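Local coordinates for protein alginate lyase (Paenibacillus sp. FPU-7, PDB 6KFN) that cleaves alginate as a lyase (EC 4.2.2.3), probably by the beta-elimination common to polysaccharide lyases, on a right-handed parallel beta-helix, at residues Ser12-Ala17 / Gly37-Glu42. Sequence-based numbering, arbitrary orientation. Where two conformers were deposited one is given.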
ATOM      1  N   SER A  12      -1.923   3.233 -26.940  1.00 11.29           N
ATOM      2  CA  SER A  12      -3.227   3.454 -27.548  0.52 10.70           C
ATOM      3  C   SER A  12      -4.088   2.199 -27.449  1.00 10.54           C
ATOM      4  O   SER A  12      -5.280   2.289 -27.153  1.00 10.91           O
ATOM      5  CB  SER A  12      -3.076   3.898 -29.005  0.52 14.18           C
ATOM      6  OG  SER A  12      -2.538   2.856 -29.784  0.52 25.05           O
ATOM      7  N   CYS A  13      -3.493   1.016 -27.666  1.00 10.21           N
ATOM      8  CA  CYS A  13      -4.220  -0.233 -27.506  1.00  9.37           C
ATOM      9  C   CYS A  13      -4.733  -0.377 -26.084  1.00  8.14           C
ATOM     10  O   CYS A  13      -5.897  -0.710 -25.860  1.00  8.46           O
ATOM     11  CB  CYS A  13      -3.328  -1.392 -27.907  1.00  9.60           C
ATOM     12  SG  CYS A  13      -4.056  -3.021 -27.896  1.00  9.82           S
ATOM     13  N   LEU A  14      -3.879  -0.095 -25.102  1.00  8.22           N
ATOM     14  CA  LEU A  14      -4.292  -0.227 -23.707  1.00  7.41           C
ATOM     15  C   LEU A  14      -5.393   0.757 -23.351  1.00  8.25           C
ATOM     16  O   LEU A  14      -6.379   0.388 -22.708  1.00  7.73           O
ATOM     17  CB  LEU A  14      -3.069  -0.044 -22.799  1.00  8.38           C
ATOM     18  CG  LEU A  14      -3.417  -0.028 -21.299  1.00  7.83           C
ATOM     19  CD1 LEU A  14      -4.148  -1.266 -20.831  1.00  7.92           C
ATOM     20  CD2 LEU A  14      -2.107   0.139 -20.504  1.00  8.55           C
ATOM     21  N   GLN A  15      -5.251   2.020 -23.780  1.00  8.53           N
ATOM     22  CA  GLN A  15      -6.271   3.009 -23.506  1.00  9.01           C
ATOM     23  C   GLN A  15      -7.620   2.541 -24.053  1.00  8.71           C
ATOM     24  O   GLN A  15      -8.664   2.663 -23.405  1.00  9.29           O
ATOM     25  CB  GLN A  15      -5.843   4.353 -24.123  1.00 10.79           C
ATOM     26  CG  GLN A  15      -6.827   5.483 -24.049  1.00 30.43           C
ATOM     27  CD  GLN A  15      -6.078   6.809 -24.194  1.00 57.07           C
ATOM     28  OE1 GLN A  15      -5.161   6.919 -25.012  1.00 66.07           O
ATOM     29  NE2 GLN A  15      -6.432   7.794 -23.385  1.00 76.18           N
ATOM     30  N   SER A  16      -7.628   2.033 -25.292  1.00  9.66           N
ATOM     31  CA  SER A  16      -8.878   1.576 -25.898  0.79 11.35           C
ATOM     32  C   SER A  16      -9.434   0.379 -25.147  1.00  8.77           C
ATOM     33  O   SER A  16     -10.640   0.283 -24.935  1.00  9.40           O
ATOM     34  CB  SER A  16      -8.633   1.212 -27.373  0.79 10.74           C
ATOM     35  OG  SER A  16      -8.243   2.321 -28.165  0.79 18.87           O
ATOM     36  N   ALA A  17      -8.557  -0.556 -24.766  1.00  7.74           N
ATOM     37  CA  ALA A  17      -8.998  -1.754 -24.062  1.00  8.14           C
ATOM     38  C   ALA A  17      -9.617  -1.388 -22.718  1.00  7.60           C
ATOM     39  O   ALA A  17     -10.615  -1.994 -22.305  1.00  9.10           O
ATOM     40  CB  ALA A  17      -7.837  -2.725 -23.853  1.00  7.92           C
ATOM     41  N   GLY A  37       1.121   6.742 -20.023  1.00 11.73           N
ATOM     42  CA  GLY A  37      -0.197   7.292 -19.946  1.00 14.25           C
ATOM     43  C   GLY A  37      -0.602   7.430 -18.491  1.00 14.21           C
ATOM     44  O   GLY A  37       0.117   7.029 -17.565  1.00 19.63           O
ATOM     45  N   SER A  38      -1.822   7.950 -18.357  1.00 15.39           N
ATOM     46  CA  SER A  38      -2.533   7.996 -17.087  1.00 17.61           C
ATOM     47  C   SER A  38      -3.733   7.061 -17.248  1.00 13.43           C
ATOM     48  O   SER A  38      -4.793   7.466 -17.706  1.00 14.58           O
ATOM     49  CB  SER A  38      -2.944   9.412 -16.734  1.00 28.40           C
ATOM     50  OG  SER A  38      -1.834  10.286 -16.843  1.00 45.72           O
ATOM     51  N   PHE A  39      -3.543   5.788 -16.995  1.00 11.10           N
ATOM     52  CA  PHE A  39      -4.540   4.781 -17.403  1.00  8.44           C
ATOM     53  C   PHE A  39      -5.649   4.650 -16.367  1.00  6.97           C
ATOM     54  O   PHE A  39      -5.395   4.715 -15.172  1.00  7.50           O
ATOM     55  CB  PHE A  39      -3.798   3.469 -17.582  1.00  7.62           C
ATOM     56  CG  PHE A  39      -2.805   3.545 -18.713  1.00  7.92           C
ATOM     57  CD1 PHE A  39      -3.237   3.698 -20.019  1.00  9.55           C
ATOM     58  CD2 PHE A  39      -1.450   3.478 -18.456  1.00  8.58           C
ATOM     59  CE1 PHE A  39      -2.315   3.840 -21.054  1.00 10.45           C
ATOM     60  CE2 PHE A  39      -0.517   3.625 -19.470  1.00 10.23           C
ATOM     61  CZ  PHE A  39      -0.970   3.798 -20.762  1.00 11.02           C
ATOM     62  N   LYS A  40      -6.888   4.479 -16.853  1.00  7.11           N
ATOM     63  CA  LYS A  40      -8.103   4.513 -16.047  1.00  6.92           C
ATOM     64  C   LYS A  40      -8.893   3.216 -16.180  1.00  6.87           C
ATOM     65  O   LYS A  40      -9.398   2.901 -17.254  1.00  8.81           O
ATOM     66  CB  LYS A  40      -8.973   5.707 -16.444  1.00  8.44           C
ATOM     67  CG  LYS A  40      -8.310   7.077 -16.237  1.00  9.54           C
ATOM     68  CD  LYS A  40      -9.091   8.188 -16.934  1.00 16.89           C
ATOM     69  CE  LYS A  40      -8.336   9.505 -16.897  1.00 36.36           C
ATOM     70  NZ  LYS A  40      -6.988   9.396 -17.555  1.00 39.25           N
ATOM     71  N   ALA A  41      -8.974   2.478 -15.085  1.00  6.12           N
ATOM     72  CA  ALA A  41      -9.724   1.230 -15.001  1.00  6.57           C
ATOM     73  C   ALA A  41     -11.068   1.548 -14.319  1.00  5.86           C
ATOM     74  O   ALA A  41     -11.144   1.605 -13.099  1.00  6.74           O
ATOM     75  CB  ALA A  41      -8.916   0.189 -14.237  1.00  6.39           C
ATOM     76  N   GLU A  42     -12.088   1.828 -15.143  1.00  6.78           N
ATOM     77  CA  GLU A  42     -13.360   2.397 -14.684  1.00  6.89           C
ATOM     78  C   GLU A  42     -14.500   1.381 -14.606  1.00  6.77           C
ATOM     79  O   GLU A  42     -15.379   1.512 -13.757  1.00  8.49           O
ATOM     80  CB  GLU A  42     -13.809   3.558 -15.585  1.00  8.17           C
ATOM     81  CG  GLU A  42     -12.889   4.742 -15.585  1.00 10.76           C
ATOM     82  CD  GLU A  42     -13.299   5.918 -16.459  1.00 12.18           C
ATOM     83  OE1 GLU A  42     -14.162   5.769 -17.346  1.00 15.26           O
ATOM     84  OE2 GLU A  42     -12.743   7.000 -16.270  1.00 15.01           O
TER
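Leu14 sets one of its methyls over the face of the Phe39 ring, a CH-pi contact in which Leu14 CD2 lies 3.6 Å from the ring centroid and only 6° off the ring normal. The pair illustrates how a parallel beta-helix can be closed at its N-terminal end: helix 11-19 lies across the first coil, and strand 39-41, the outermost of its parallel sheet, sends an aromatic ring up to meet it. Centring is nearly perfect, since Leu14 CD2 is 3.7 Å from Phe39 CE1 and 4.0 Å from Phe39 CD2, diametrically across the ring. Behind the methyl, Leu14 CG approaches the same ring at 3.9 Å from Phe39 CD1, while Gln15 brings its backbone N obliquely to Phe39 CE1. With CG turned anti to the carbonyl carbon (chi1 -65°), the phenyl group of Phe39 swings out of the strand toward the helix, where Ala11 and Leu18 also touch it. Leu14 in turn packs on Ile27 and Leu29 of strand 25-29, and Leu75 of the neighbouring strand 73-77 meets Phe39, so the ring joins helix to coil in a buried apolar cluster. Were Phe39 an alanine, the methyl of Leu14 would probably face a gap where the ring had been, and the helix would be likely to sit less firmly on the coil. At the outer side of the strand, Lys40 NZ folds back to give a 2.9 Å hydrogen bond to Ser38 O. The ring's other face is backed by the chain just before the strand, with Gly37 C standing 3.9 Å above the plane, displaced toward the rim.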